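Cytochrome c-552 Ks_3358 (Candidatus Kuenenia stuttgartiensis, PDB 5MXZ) binds a covalently attached heme c and, as a small c-type cytochrome, probably carries electrons in this anammox bacterium. Local coordinates at residues T15-P23 with G29-D37. The protein carries 1 engineered substitution. Residues are numbered along the deposited sequence; the frame is centred on the assembly and turned at random. Where two conformers were deposited one is given.
Sequences TCHGVDGNP and GLGARKFAD. With HEC (heme c), chain B; EDO (1,2-ethanediol), chain Q; EDO (1,2-ethanediol), chain O; EDO (1,2-ethanediol), chain N.
Phe35 lies in an offset stack against His17, ring centroids 4.6 Å apart and planes inclined by 22°, engaged through its CE2-CZ side: CZ sits over one imidazole face, offset toward the rim, 3.4 Å from His17 ND1, and CE2 rests against His17 CG and CB. Phe35 CZ also reaches heme C4A, and Trp40 meets the Phe35 ring. With CG of His17 anti to its own carbonyl carbon (chi1 -50°), the imidazole turns that face to Phe35 and NE2 to the heme iron, bound at 2.1 Å opposite Met61 SD. In the imidazole plane, His17 ND1 donates to a water 2.8 Å away that in turn donates to Arg33 O; stack, iron bond and water together limit the ring's rotation, and the ND1 bond would probably make NE2 a somewhat stronger donor. Cys16 and His17 close the CXXCH heme-binding motif of class I cytochromes c; Cys16 SG is bonded to heme CAC and packs on Leu30 CD1. Gly31 ends helix 25-30 in a Schellman motif; Ala32 follows, its CB touching His17 CE1 (3.8 Å) and heme C2D, with Pro23 CB a little farther off. Gly21 O accepts a nearly straight bond from Ala36 N (3.0 Å, 176°) in the carbonyl plane, plus a weak one from Phe35 N. Asn22 and Lys34 run side by side, the extended lysine passing Asn22 OD1 with its CD at 3.4 Å.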
loop_
_atom_site.group_PDB
_atom_site.type_symbol
_atom_site.label_atom_id
_atom_site.label_comp_id
_atom_site.label_asym_id
_atom_site.label_seq_id
_atom_site.Cartn_x
_atom_site.Cartn_y
_atom_site.Cartn_z
ATOM N N THR A 15 -3.886 8.663 -2.269
ATOM C CA THR A 15 -3.200 9.926 -2.555
ATOM C C THR A 15 -1.790 9.731 -3.132
ATOM O O THR A 15 -1.299 10.589 -3.853
ATOM C CB THR A 15 -3.211 10.914 -1.354
ATOM O OG1 THR A 15 -2.730 12.194 -1.784
ATOM C CG2 THR A 15 -2.357 10.417 -0.177
ATOM N N CYS A 16 -1.156 8.596 -2.825
ATOM C CA CYS A 16 0.164 8.274 -3.368
ATOM C C CYS A 16 0.150 7.072 -4.318
ATOM O O CYS A 16 0.839 7.089 -5.341
ATOM C CB CYS A 16 1.181 8.047 -2.254
ATOM S SG CYS A 16 1.527 9.502 -1.226
ATOM N N HIS A 17 -0.615 6.041 -3.959
ATOM C CA HIS A 17 -0.804 4.856 -4.802
ATOM C C HIS A 17 -2.222 4.872 -5.378
ATOM O O HIS A 17 -3.193 4.599 -4.654
ATOM C CB HIS A 17 -0.627 3.573 -3.988
ATOM C CG HIS A 17 0.624 3.522 -3.167
ATOM N ND1 HIS A 17 1.854 3.210 -3.703
ATOM C CD2 HIS A 17 0.827 3.709 -1.841
ATOM C CE1 HIS A 17 2.766 3.224 -2.746
ATOM N NE2 HIS A 17 2.168 3.517 -1.604
ATOM N N GLY A 18 -2.353 5.186 -6.666
ATOM C CA GLY A 18 -3.667 5.226 -7.330
ATOM C C GLY A 18 -4.351 3.866 -7.389
ATOM O O GLY A 18 -3.687 2.824 -7.305
ATOM N N VAL A 19 -5.676 3.876 -7.559
ATOM C CA VAL A 19 -6.480 2.635 -7.602
ATOM C C VAL A 19 -6.141 1.697 -8.765
ATOM O O VAL A 19 -6.321 0.482 -8.654
ATOM C CB VAL A 19 -8.012 2.887 -7.543
ATOM C CG1 VAL A 19 -8.402 3.470 -6.194
ATOM C CG2 VAL A 19 -8.493 3.776 -8.686
ATOM N N ASP A 20 -5.644 2.264 -9.864
ATOM C CA ASP A 20 -5.314 1.492 -11.070
ATOM C C ASP A 20 -4.015 0.669 -10.972
ATOM O O ASP A 20 -3.648 -0.036 -11.921
ATOM C CB ASP A 20 -5.311 2.401 -12.317
ATOM C CG ASP A 20 -4.340 3.582 -12.210
ATOM O OD1 ASP A 20 -3.727 3.811 -11.142
ATOM O OD2 ASP A 20 -4.197 4.302 -13.223
ATOM N N GLY A 21 -3.337 0.750 -9.825
ATOM C CA GLY A 21 -2.056 0.070 -9.618
ATOM C C GLY A 21 -0.851 0.892 -10.050
ATOM O O GLY A 21 0.251 0.353 -10.198
ATOM N N ASN A 22 -1.070 2.196 -10.233
ATOM C CA ASN A 22 -0.041 3.140 -10.671
ATOM C C ASN A 22 0.071 4.280 -9.665
ATOM O O ASN A 22 -0.957 4.793 -9.212
ATOM C CB ASN A 22 -0.384 3.718 -12.050
ATOM C CG ASN A 22 -0.484 2.656 -13.129
ATOM O OD1 ASN A 22 0.454 1.895 -13.361
ATOM N ND2 ASN A 22 -1.625 2.607 -13.801
ATOM N N PRO A 23 1.309 4.692 -9.317
ATOM C CA PRO A 23 1.456 5.809 -8.382
ATOM C C PRO A 23 0.912 7.119 -8.948
ATOM O O PRO A 23 0.957 7.333 -10.163
ATOM C CB PRO A 23 2.978 5.911 -8.186
ATOM C CG PRO A 23 3.572 5.257 -9.381
ATOM C CD PRO A 23 2.620 4.148 -9.723
ATOM N N GLY A 29 6.831 11.085 -7.127
ATOM C CA GLY A 29 7.796 12.090 -6.672
ATOM C C GLY A 29 8.469 11.722 -5.358
ATOM O O GLY A 29 9.632 12.053 -5.136
ATOM N N LEU A 30 7.731 11.035 -4.490
ATOM C CA LEU A 30 8.274 10.566 -3.217
ATOM C C LEU A 30 9.062 9.258 -3.352
ATOM O O LEU A 30 9.852 8.915 -2.466
ATOM C CB LEU A 30 7.160 10.442 -2.173
ATOM C CG LEU A 30 6.503 11.759 -1.737
ATOM C CD1 LEU A 30 5.119 11.479 -1.186
ATOM C CD2 LEU A 30 7.351 12.533 -0.733
ATOM N N GLY A 31 8.836 8.532 -4.448
ATOM C CA GLY A 31 9.624 7.346 -4.769
ATOM C C GLY A 31 8.852 6.048 -4.933
ATOM O O GLY A 31 9.463 4.975 -5.017
ATOM N N ALA A 32 7.522 6.134 -4.992
ATOM C CA ALA A 32 6.680 4.945 -5.168
ATOM C C ALA A 32 6.732 4.432 -6.605
ATOM O O ALA A 32 6.911 5.210 -7.541
ATOM C CB ALA A 32 5.245 5.228 -4.748
ATOM N N ARG A 33 6.589 3.114 -6.754
ATOM C CA ARG A 33 6.499 2.446 -8.058
ATOM C C ARG A 33 5.124 1.787 -8.236
ATOM O O ARG A 33 4.267 1.883 -7.350
ATOM C CB ARG A 33 7.623 1.410 -8.218
ATOM C CG ARG A 33 9.025 1.985 -8.379
ATOM C CD ARG A 33 9.748 2.030 -7.047
ATOM N NE ARG A 33 11.185 2.247 -7.178
ATOM C CZ ARG A 33 12.118 1.307 -7.034
ATOM N NH1 ARG A 33 11.794 0.049 -6.752
ATOM N NH2 ARG A 33 13.391 1.634 -7.165
ATOM N N LYS A 34 4.915 1.123 -9.372
ATOM C CA LYS A 34 3.636 0.462 -9.675
ATOM C C LYS A 34 3.389 -0.740 -8.777
ATOM O O LYS A 34 4.323 -1.487 -8.470
ATOM C CB LYS A 34 3.611 -0.039 -11.121
ATOM C CG LYS A 34 3.682 1.028 -12.189
ATOM C CD LYS A 34 3.479 0.401 -13.557
ATOM C CE LYS A 34 3.602 1.446 -14.649
ATOM N NZ LYS A 34 3.138 0.901 -15.951
ATOM N N PHE A 35 2.137 -0.914 -8.357
ATOM C CA PHE A 35 1.679 -2.199 -7.814
ATOM C C PHE A 35 1.319 -3.165 -8.940
ATOM O O PHE A 35 1.541 -4.379 -8.814
ATOM C CB PHE A 35 0.470 -2.041 -6.882
ATOM C CG PHE A 35 0.773 -1.363 -5.575
ATOM C CD1 PHE A 35 2.024 -1.487 -4.955
ATOM C CD2 PHE A 35 -0.221 -0.620 -4.933
ATOM C CE1 PHE A 35 2.279 -0.860 -3.735
ATOM C CE2 PHE A 35 0.028 0.001 -3.715
ATOM C CZ PHE A 35 1.281 -0.117 -3.121
ATOM N N ALA A 36 0.763 -2.620 -10.028
ATOM C CA ALA A 36 0.350 -3.405 -11.197
ATOM C C ALA A 36 1.573 -3.824 -11.998
ATOM O O ALA A 36 1.867 -3.279 -13.066
ATOM C CB ALA A 36 -0.640 -2.625 -12.057
ATOM N N ASP A 37 2.292 -4.794 -11.443
ATOM C CA ASP A 37 3.545 -5.274 -11.989
ATOM C C ASP A 37 3.718 -6.711 -11.534
ATOM O O ASP A 37 3.945 -6.965 -10.346
ATOM C CB ASP A 37 4.720 -4.415 -11.504
ATOM C CG ASP A 37 6.028 -4.781 -12.187
ATOM O OD1 ASP A 37 6.639 -5.815 -11.834
ATOM O OD2 ASP A 37 6.445 -4.024 -13.087
HETATM FE FE HEC B . 3.027 3.405 0.303
HETATM C CHA HEC B . 5.967 1.948 -0.726
HETATM C CHB HEC B . 1.497 0.330 0.407
HETATM C CHC HEC B . 0.324 4.852 1.883
HETATM C CHD HEC B . 4.230 6.489 -0.555
HETATM N NA HEC B . 3.648 1.447 -0.071
HETATM C C1A HEC B . 4.832 1.038 -0.549
HETATM C C2A HEC B . 4.966 -0.418 -0.756
HETATM C C3A HEC B . 3.629 -0.920 -0.412
HETATM C C4A HEC B . 2.912 0.324 -0.020
HETATM C CMA HEC B . 3.131 -2.346 -0.438
HETATM C CAA HEC B . 6.183 -1.141 -1.271
HETATM C CBA HEC B . 6.953 -2.021 -0.324
HETATM C CGA HEC B . 7.955 -2.785 -1.169
HETATM O O1A HEC B . 8.053 -2.573 -2.398
HETATM O O2A HEC B . 8.666 -3.618 -0.596
HETATM N NB HEC B . 1.208 2.700 1.054
HETATM C C1B HEC B . 0.727 1.432 0.995
HETATM C C2B HEC B . -0.619 1.219 1.598
HETATM C C3B HEC B . -0.930 2.588 2.030
HETATM C C4B HEC B . 0.227 3.409 1.637
HETATM C CMB HEC B . -1.429 -0.048 1.704
HETATM C CAB HEC B . -2.131 3.066 2.734
HETATM C CBB HEC B . -2.304 2.578 4.156
HETATM N NC HEC B . 2.383 5.365 0.639
HETATM C C1C HEC B . 1.248 5.788 1.231
HETATM C C2C HEC B . 1.047 7.267 1.258
HETATM C C3C HEC B . 2.241 7.726 0.533
HETATM C C4C HEC B . 2.965 6.487 0.178
HETATM C CMC HEC B . -0.085 8.058 1.863
HETATM C CAC HEC B . 2.618 9.129 0.176
HETATM C CBC HEC B . 2.846 10.130 1.281
HETATM N ND HEC B . 4.824 4.102 -0.478
HETATM C C1D HEC B . 5.160 5.373 -0.767
HETATM C C2D HEC B . 6.524 5.559 -1.309
HETATM C C3D HEC B . 7.040 4.186 -1.367
HETATM C C4D HEC B . 5.904 3.399 -0.843
HETATM C CMD HEC B . 7.209 6.836 -1.722
HETATM C CAD HEC B . 8.390 3.681 -1.796
HETATM C CBD HEC B . 9.147 3.439 -0.479
HETATM C CGD HEC B . 9.737 2.046 -0.318
HETATM O O1D HEC B . 10.530 1.844 0.634
HETATM O O2D HEC B . 9.442 1.123 -1.114
HETATM C C1 EDO Q . 5.386 0.581 -4.602
HETATM O O1 EDO Q . 6.540 1.423 -4.613
HETATM C C2 EDO Q . 5.764 -0.856 -4.974
HETATM O O2 EDO Q . 6.153 -0.974 -6.348
HETATM C C1 EDO O . -2.456 7.977 -11.824
HETATM O O1 EDO O . -2.574 6.847 -10.950
HETATM C C2 EDO O . -3.167 7.682 -13.140
HETATM O O2 EDO O . -2.679 6.444 -13.674
HETATM C C1 EDO N . -4.316 -1.978 -7.290
HETATM O O1 EDO N . -3.102 -2.682 -7.007
HETATM C C2 EDO N . -4.623 -1.015 -6.149
HETATM O O2 EDO N . -3.519 -0.122 -5.979
HETATM O O HOH W 1 1.850 2.830 -6.460
#